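Local coordinates for protein ribokinase (Cryptococcus neoformans var. grubii serotype A, PDB 6CW5) that probably phosphorylates D-ribose at O-5, using ATP and a divalent cation such as magnesium, to give D-ribose 5-phosphate for nucleotide and amino-acid synthesis or the pentose phosphate pathway, at residues L192-G197 with V241-T246; G227-H232 with L253-G258. One frame throughout, in Å; residues are numbered along the deposited sequence. Where two conformers were deposited one is given.

Contact 1. Residues L192-G197 with V241-T246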
loop_
_atom_site.group_PDB
_atom_site.type_symbol
_atom_site.label_atom_id
_atom_site.label_comp_id
_atom_site.label_asym_id
_atom_site.label_seq_id
_atom_site.Cartn_x
_atom_site.Cartn_y
_atom_site.Cartn_z
ATOM N N LEU A 192 -8.844 13.273 13.142
ATOM C CA LEU A 192 -8.505 12.039 13.842
ATOM C C LEU A 192 -9.615 11.748 14.843
ATOM O O LEU A 192 -9.967 12.620 15.640
ATOM C CB LEU A 192 -7.162 12.184 14.571
ATOM C CG LEU A 192 -6.786 11.096 15.592
ATOM C CD1 LEU A 192 -6.392 9.798 14.843
ATOM C CD2 LEU A 192 -5.625 11.572 16.474
ATOM N N ILE A 193 -10.140 10.520 14.830
ATOM C CA ILE A 193 -11.131 10.080 15.809
ATOM C C ILE A 193 -10.503 8.974 16.646
ATOM O O ILE A 193 -10.139 7.916 16.113
ATOM C CB ILE A 193 -12.424 9.576 15.155
ATOM C CG1 ILE A 193 -13.025 10.631 14.243
ATOM C CG2 ILE A 193 -13.452 9.235 16.253
ATOM C CD1 ILE A 193 -14.390 10.188 13.674
ATOM N N VAL A 194 -10.403 9.208 17.953
ATOM C CA VAL A 194 -9.837 8.249 18.905
ATOM C C VAL A 194 -10.706 8.207 20.152
ATOM O O VAL A 194 -11.474 9.129 20.421
ATOM C CB VAL A 194 -8.395 8.633 19.320
ATOM C CG1 VAL A 194 -7.430 8.363 18.158
ATOM C CG2 VAL A 194 -8.314 10.130 19.776
ATOM N N ASN A 195 -10.556 7.125 20.948
ATOM C CA ASN A 195 -10.995 7.138 22.338
ATOM C C ASN A 195 -9.796 7.486 23.215
ATOM O O ASN A 195 -8.682 7.658 22.721
ATOM C CB ASN A 195 -11.642 5.792 22.725
ATOM C CG ASN A 195 -10.692 4.601 22.548
ATOM O OD1 ASN A 195 -9.508 4.700 22.845
ATOM N ND2 ASN A 195 -11.215 3.475 22.051
ATOM N N GLU A 196 -10.009 7.616 24.539
ATOM C CA GLU A 196 -8.912 8.133 25.358
ATOM C C GLU A 196 -7.707 7.195 25.369
ATOM O O GLU A 196 -6.567 7.656 25.478
ATOM C CB GLU A 196 -9.374 8.412 26.790
ATOM C CG GLU A 196 -9.694 7.167 27.592
ATOM C CD GLU A 196 -11.095 6.615 27.363
ATOM O OE1 GLU A 196 -11.766 6.997 26.377
ATOM O OE2 GLU A 196 -11.530 5.786 28.197
ATOM N N GLY A 197 -7.921 5.885 25.252
ATOM C CA GLY A 197 -6.777 4.982 25.223
ATOM C C GLY A 197 -5.960 5.117 23.946
ATOM O O GLY A 197 -4.726 5.027 23.972
ATOM N N VAL A 241 -4.528 18.927 11.912
ATOM C CA VAL A 241 -5.449 17.822 12.192
ATOM C C VAL A 241 -6.419 18.221 13.301
ATOM O O VAL A 241 -5.987 18.604 14.394
ATOM C CB VAL A 241 -4.679 16.553 12.588
ATOM C CG1 VAL A 241 -5.661 15.362 12.763
ATOM C CG2 VAL A 241 -3.599 16.204 11.554
ATOM N N GLY A 242 -7.732 18.145 13.021
ATOM C CA GLY A 242 -8.713 18.238 14.092
ATOM C C GLY A 242 -8.816 16.909 14.829
ATOM O O GLY A 242 -8.529 15.846 14.277
ATOM N N ILE A 243 -9.200 16.961 16.103
ATOM C CA ILE A 243 -9.238 15.756 16.936
ATOM C C ILE A 243 -10.599 15.636 17.618
ATOM O O ILE A 243 -11.081 16.593 18.235
ATOM C CB ILE A 243 -8.116 15.749 17.995
ATOM C CG1 ILE A 243 -6.738 15.728 17.311
ATOM C CG2 ILE A 243 -8.276 14.539 18.935
ATOM C CD1 ILE A 243 -5.586 16.307 18.155
ATOM N N ILE A 244 -11.207 14.455 17.504
ATOM C CA ILE A 244 -12.370 14.062 18.297
ATOM C C ILE A 244 -11.883 12.956 19.217
ATOM O O ILE A 244 -11.357 11.948 18.734
ATOM C CB ILE A 244 -13.516 13.526 17.422
ATOM C CG1 ILE A 244 -13.988 14.547 16.372
ATOM C CG2 ILE A 244 -14.684 13.099 18.313
ATOM C CD1 ILE A 244 -14.523 15.815 16.936
ATOM N N CYS A 245 -12.016 13.139 20.525
ATOM C CA CYS A 245 -11.654 12.086 21.476
ATOM C C CYS A 245 -12.914 11.655 22.222
ATOM O O CYS A 245 -13.472 12.432 23.006
ATOM C CB CYS A 245 -10.570 12.557 22.456
ATOM S SG CYS A 245 -10.043 11.212 23.554
ATOM N N THR A 246 -13.378 10.433 21.967
ATOM C CA THR A 246 -14.522 9.921 22.702
ATOM C C THR A 246 -14.061 9.476 24.084
ATOM O O THR A 246 -12.960 8.940 24.244
ATOM C CB THR A 246 -15.191 8.768 21.943
ATOM O OG1 THR A 246 -14.266 7.690 21.789
ATOM C CG2 THR A 246 -15.591 9.233 20.549
#

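Contact 2. Residues G227-H232 with L253-G258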
loop_
_atom_site.group_PDB
_atom_site.type_symbol
_atom_site.label_atom_id
_atom_site.label_comp_id
_atom_site.label_asym_id
_atom_site.label_seq_id
_atom_site.Cartn_x
_atom_site.Cartn_y
_atom_site.Cartn_z
ATOM N N GLY A 227 -4.138 16.375 26.775
ATOM C CA GLY A 227 -3.487 15.480 25.830
ATOM C C GLY A 227 -3.756 15.867 24.385
ATOM O O GLY A 227 -2.873 15.763 23.530
ATOM N N ILE A 228 -4.972 16.329 24.091
ATOM C CA ILE A 228 -5.270 16.813 22.739
ATOM C C ILE A 228 -4.393 18.015 22.405
ATOM O O ILE A 228 -3.800 18.101 21.320
ATOM C CB ILE A 228 -6.757 17.176 22.615
ATOM C CG1 ILE A 228 -7.621 15.908 22.557
ATOM C CG2 ILE A 228 -6.988 18.023 21.359
ATOM C CD1 ILE A 228 -9.142 16.244 22.695
ATOM N N LEU A 229 -4.312 18.968 23.327
ATOM C CA LEU A 229 -3.520 20.171 23.062
ATOM C C LEU A 229 -2.040 19.830 22.912
ATOM O O LEU A 229 -1.328 20.434 22.095
ATOM C CB LEU A 229 -3.724 21.208 24.174
ATOM C CG LEU A 229 -5.131 21.792 24.304
ATOM C CD1 LEU A 229 -5.272 22.653 25.530
ATOM C CD2 LEU A 229 -5.471 22.603 23.025
ATOM N N GLU A 230 -1.559 18.869 23.698
ATOM C CA GLU A 230 -0.177 18.417 23.589
ATOM C C GLU A 230 0.078 17.735 22.249
ATOM O O GLU A 230 1.101 17.983 21.583
ATOM C CB GLU A 230 0.148 17.452 24.732
ATOM C CG GLU A 230 1.586 16.994 24.632
ATOM C CD GLU A 230 2.109 16.251 25.846
ATOM O OE1 GLU A 230 1.431 16.218 26.905
ATOM O OE2 GLU A 230 3.233 15.705 25.718
ATOM N N LEU A 231 -0.843 16.867 21.850
ATOM C CA LEU A 231 -0.723 16.177 20.574
ATOM C C LEU A 231 -0.656 17.185 19.446
ATOM O O LEU A 231 0.192 17.071 18.557
ATOM C CB LEU A 231 -1.895 15.210 20.398
ATOM C CG LEU A 231 -1.916 14.360 19.134
ATOM C CD1 LEU A 231 -0.624 13.559 19.025
ATOM C CD2 LEU A 231 -3.146 13.411 19.103
ATOM N N HIS A 232 -1.498 18.227 19.509
ATOM C CA HIS A 232 -1.513 19.245 18.468
ATOM C C HIS A 232 -0.133 19.831 18.231
ATOM O O HIS A 232 0.250 20.074 17.084
ATOM C CB HIS A 232 -2.493 20.367 18.850
ATOM C CG HIS A 232 -2.437 21.557 17.942
ATOM N ND1 HIS A 232 -2.896 21.506 16.640
ATOM C CD2 HIS A 232 -2.017 22.832 18.145
ATOM C CE1 HIS A 232 -2.756 22.696 16.082
ATOM N NE2 HIS A 232 -2.204 23.514 16.965
ATOM N N LEU A 253 -14.716 14.964 23.458
ATOM C CA LEU A 253 -13.963 16.200 23.284
ATOM C C LEU A 253 -13.765 16.460 21.793
ATOM O O LEU A 253 -13.530 15.537 21.010
ATOM C CB LEU A 253 -12.608 16.087 23.989
ATOM C CG LEU A 253 -12.646 15.938 25.509
ATOM C CD1 LEU A 253 -11.270 15.567 26.086
ATOM C CD2 LEU A 253 -13.133 17.230 26.138
ATOM N N CYS A 254 -13.869 17.708 21.392
ATOM C CA CYS A 254 -13.712 18.093 19.998
ATOM C C CYS A 254 -12.717 19.243 19.933
ATOM O O CYS A 254 -12.784 20.172 20.749
ATOM C CB CYS A 254 -15.078 18.488 19.393
ATOM S SG CYS A 254 -15.052 19.192 17.716
ATOM N N TYR A 255 -11.794 19.175 18.974
ATOM C CA TYR A 255 -10.752 20.187 18.838
ATOM C C TYR A 255 -10.531 20.482 17.363
ATOM O O TYR A 255 -10.191 19.577 16.595
ATOM C CB TYR A 255 -9.433 19.727 19.483
ATOM C CG TYR A 255 -8.261 20.623 19.155
ATOM C CD1 TYR A 255 -8.082 21.820 19.834
ATOM C CD2 TYR A 255 -7.349 20.284 18.165
ATOM C CE1 TYR A 255 -7.020 22.654 19.536
ATOM C CE2 TYR A 255 -6.282 21.108 17.862
ATOM C CZ TYR A 255 -6.126 22.295 18.556
ATOM O OH TYR A 255 -5.072 23.137 18.274
ATOM N N GLU A 256 -10.706 21.742 16.976
ATOM C CA GLU A 256 -10.207 22.220 15.689
ATOM C C GLU A 256 -8.910 22.977 15.882
ATOM O O GLU A 256 -8.753 23.700 16.881
ATOM C CB GLU A 256 -11.223 23.137 14.988
ATOM C CG GLU A 256 -12.557 22.483 14.771
ATOM C CD GLU A 256 -13.518 23.415 14.080
ATOM O OE1 GLU A 256 -14.259 24.127 14.786
ATOM O OE2 GLU A 256 -13.496 23.453 12.833
ATOM N N PRO A 257 -7.974 22.810 14.950
ATOM C CA PRO A 257 -6.662 23.452 15.087
ATOM C C PRO A 257 -6.756 24.908 15.520
ATOM O O PRO A 257 -7.462 25.708 14.899
ATOM C CB PRO A 257 -6.072 23.333 13.677
ATOM C CG PRO A 257 -6.672 22.077 13.153
ATOM C CD PRO A 257 -8.085 22.032 13.702
ATOM N N GLY A 258 -6.082 25.228 16.618
ATOM C CA GLY A 258 -6.006 26.578 17.122
ATOM C C GLY A 258 -7.192 27.022 17.943
ATOM O O GLY A 258 -7.181 28.152 18.442
#

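Contact 1. Residues L192-G197 with V241-T246
Leu192 to Asn195 lie in parallel register beside Ile243 to Thr246, the two strand axes 4.5 Å apart at their closest and 19° from parallel. They are neighbouring strands of the central sheet of the PfkB (ribokinase) fold, joined as a beta-alpha-beta crossover. Leu192 N donates a hydrogen bond to Gly242 O (2.8 Å), Leu192 O accepts one from Ile244 N, and Val194 N bonds Ile244 O; all three bonds are nearly straight. Leu192, Val194, Ile243 and Cys245 form the face under helices 196-205 and 220-233, where Leu192 CB rests alongside Val241 CG1. Ile193 and Ile244 occupy the other face, under helix 279-292, Ile193 against Ala284 and Phe287, Ile244 against Phe283 and Phe287, with CG1 of Ile193 4.3 Å from CB of Ile244. The strand ends carry ADP-binding residues, Asn195 and Thr246. Thr246 N bonds Val194 O more bent, at 153°, and Thr246 OG1 lies 3.4 Å from CB of Asn195. Asn195 carries its CG between the backbone N and carbonyl carbon (chi1 59°), and OD1 caps the next helix at Glu198 N. SG of Cys245 reaches the first turn of that helix, 3.7 Å from Glu196 N. The side chain of Glu196, bent at chi2, brings OE1 to 3.1 Å from Thr246 O, two acceptors that form no bond.

Contact 2. Residues G227-H232 with L253-G258
Tyr255 is the main bump here: its side chain rises from the sheet against Ile228, Leu229 and His232, all on one flank of helix 220-233. This is helix-on-sheet packing in the alpha/beta fold of the PfkB kinases, the axes of helix segment 227-232 and strand 253-255 running 27° from parallel. At the start of the strand, Ile228 reaches down between two strand residues that point to the same face. Its CD1 comes to 3.7 Å from CB of Leu253, and its other branch, CG2, presses to 3.5 Å from CB of Tyr255 and also touches the root of the ring. Ile228 and Tyr255 run antiparallel, side by side, and the CG2 methyl fills the notch where CB of Tyr255 meets its ring. Leu229, one residue on, stands roughly perpendicular to the tyrosine and sets its CD2 3.8 Å from CE1 of Tyr255. One turn beyond Ile228, His232 covers the far end of the ring. CG anti to the backbone N (chi1 172°) carries the imidazole toward the strand's end, and Tyr255 meets its face edge-on in a T-shaped pair, centroids 5.1 Å apart and planes at 65°. CB of Pro257 touches the histidine from the loop, 4.1 Å from CE1 of His232. The hydroxyl sits over the centre of the imidazole, Tyr255 OH 2.9 Å above the His232 ring plane, and also accepts a nearly straight hydrogen bond from Gly258 N at 2.9 Å, which ties the turn after the strand to the ring.

How the contacts relate
From the N terminus the chain runs through 192-197, 227-232, 241-246 and 253-258, so the two contacts cross, their segments alternating. Contact 1 closes the loop that leaves strand 191-195, passes through helices 196-205 and 220-233, and returns in strand 242-246. Contact 2 starts inside that loop, on its second helix, and closes a later one across strand 242-246 onto strand 252-255. Strands 242-246 and 252-255 are antiparallel neighbours, Ile243 pairing with Tyr255 and Cys245 with Leu253. Ile228 packs on both, touching Ile243 and Cys245 of contact 1 as well. Contact 1 pairs two strands within the sheet, and contact 2 packs helix 220-233 on the same region of it.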